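Local structure of dehalogenase-like hydrolase (Ralstonia solanacearum, 3UMB) at residues E34-L39 against L79-G84. The protein probably catalyses the hydrolytic dehalogenation of small (S)-2-haloalkanoic acids, giving the corresponding (R)-2-hydroxyalkanoic acids and a halide ion. Numbering follows the deposited sequence.
Sequences EALSVL and LNLPLG. With MG (magnesium ion), chain I.
Leu-79 drives one methyl into the side of helix 33-54: its CD1 lies 3.4 Å from Leu-36 CA and 3.5 Å from Leu-36 N, against the backbone itself, and 4.2 Å from Ala-35 CB. One turn further on, Leu-39 reaches back over the same leucine, its CD2 being 3.8 Å from Leu-79 CG as the two side chains run past each other in opposite directions. Leu-79 is thus touched by three residues spaced i, i+1 and i+4 on one helical face. Beside it, Leu-81 offers only CD1, which sits 3.9 Å from Leu-36 CD2 and close to Leu-36 CB and CD1, the two chains meeting at a slant. Leu-36 can present that flank because its CG is anti to the backbone N (chi1 177°).

Helix 64-78 ends in a Schellman motif, which probably helps to set Leu-81 beside Leu-79. Asn-80, the C-prime residue with positive phi (57°), stands between them; Leu-81 N bonds back to Cys-76 O and Asn-80 N to Ala-77 O. Phe-29 extends the apolar patch, touching both Leu-36 and Leu-81.

Both segments lie in the mainly helical insertion between strands 6-9 and 118-122, consistent with the cap domain of haloacid dehalogenases, about 22 Å from the chain's centre (centre to centre).

The side-chain contacts are all apolar, with 209 Å² buried in all, so the helix end meets helix 33-54 through dispersion and hydrophobic burial. Asn-80 takes no part in this; its OD1 (2.5 Å from the magnesium ion) and Ala-77 O bind the metal at the C-terminal end of helix 64-78.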
# COMPACT_ATOMS: atom_id res chain seq x y z
N GLU A 34 4.85 -2.94 -20.20
CA GLU A 34 5.59 -2.93 -18.96
C GLU A 34 5.00 -1.86 -18.01
O GLU A 34 5.02 -2.05 -16.79
CB GLU A 34 7.07 -2.71 -19.21
CG GLU A 34 8.03 -3.13 -18.09
CD GLU A 34 9.50 -2.73 -18.41
OE1 GLU A 34 9.86 -2.68 -19.62
OE2 GLU A 34 10.29 -2.47 -17.47
N ALA A 35 4.48 -0.76 -18.59
CA ALA A 35 3.86 0.31 -17.80
C ALA A 35 2.54 -0.14 -17.19
O ALA A 35 2.31 0.09 -15.99
CB ALA A 35 3.65 1.56 -18.65
N LEU A 36 1.67 -0.76 -17.99
CA LEU A 36 0.39 -1.25 -17.50
C LEU A 36 0.61 -2.26 -16.37
O LEU A 36 -0.12 -2.22 -15.36
CB LEU A 36 -0.43 -1.93 -18.61
CG LEU A 36 -1.77 -2.55 -18.24
CD1 LEU A 36 -2.65 -1.59 -17.47
CD2 LEU A 36 -2.56 -3.06 -19.46
N SER A 37 1.58 -3.15 -16.57
CA SER A 37 1.70 -4.33 -15.74
C SER A 37 2.23 -3.86 -14.40
O SER A 37 1.66 -4.19 -13.37
CB SER A 37 2.55 -5.44 -16.41
OG SER A 37 3.92 -5.23 -16.20
N VAL A 38 3.24 -3.01 -14.42
CA VAL A 38 3.66 -2.31 -13.22
C VAL A 38 2.53 -1.55 -12.48
O VAL A 38 2.34 -1.78 -11.28
CB VAL A 38 4.80 -1.32 -13.47
CG1 VAL A 38 5.20 -0.67 -12.16
CG2 VAL A 38 6.02 -2.04 -14.09
N LEU A 39 1.81 -0.65 -13.18
CA LEU A 39 0.76 0.15 -12.53
C LEU A 39 -0.34 -0.74 -11.97
O LEU A 39 -0.85 -0.49 -10.90
CB LEU A 39 0.16 1.21 -13.47
CG LEU A 39 -0.90 2.14 -12.91
CD1 LEU A 39 -0.40 2.81 -11.63
CD2 LEU A 39 -1.37 3.16 -14.00
N LEU A 79 -3.61 5.31 -17.87
CA LEU A 79 -2.58 5.18 -18.87
C LEU A 79 -3.18 5.41 -20.25
O LEU A 79 -2.50 5.22 -21.27
CB LEU A 79 -1.96 3.77 -18.80
CG LEU A 79 -0.88 3.45 -17.76
CD1 LEU A 79 -0.49 1.99 -17.88
CD2 LEU A 79 0.34 4.39 -17.95
N ASN A 80 -4.45 5.79 -20.29
CA ASN A 80 -5.18 6.10 -21.54
C ASN A 80 -5.22 4.98 -22.58
O ASN A 80 -5.20 5.26 -23.77
CB ASN A 80 -4.62 7.38 -22.17
CG ASN A 80 -4.88 8.58 -21.31
OD1 ASN A 80 -6.00 8.74 -20.81
ND2 ASN A 80 -3.86 9.44 -21.13
N LEU A 81 -5.37 3.74 -22.10
CA LEU A 81 -5.45 2.53 -22.93
C LEU A 81 -6.88 2.05 -23.24
O LEU A 81 -7.72 1.99 -22.34
CB LEU A 81 -4.69 1.40 -22.24
CG LEU A 81 -3.27 1.72 -21.78
CD1 LEU A 81 -2.69 0.49 -21.03
CD2 LEU A 81 -2.39 2.10 -22.96
N PRO A 82 -7.16 1.67 -24.52
CA PRO A 82 -8.50 1.18 -24.95
C PRO A 82 -8.95 -0.23 -24.43
O PRO A 82 -9.02 -1.20 -25.21
CB PRO A 82 -8.41 1.20 -26.48
CG PRO A 82 -7.00 1.08 -26.78
CD PRO A 82 -6.26 1.80 -25.68
N LEU A 83 -9.30 -0.30 -23.15
CA LEU A 83 -9.71 -1.53 -22.48
C LEU A 83 -11.23 -1.62 -22.41
O LEU A 83 -11.86 -1.10 -21.50
CB LEU A 83 -9.12 -1.60 -21.06
CG LEU A 83 -9.44 -2.87 -20.24
CD1 LEU A 83 -8.24 -3.84 -20.25
CD2 LEU A 83 -9.84 -2.51 -18.82
N GLY A 84 -11.82 -2.30 -23.39
CA GLY A 84 -13.23 -2.67 -23.32
C GLY A 84 -13.35 -4.15 -22.93
O GLY A 84 -12.39 -4.77 -22.49
MG MG I . -7.78 8.54 -19.09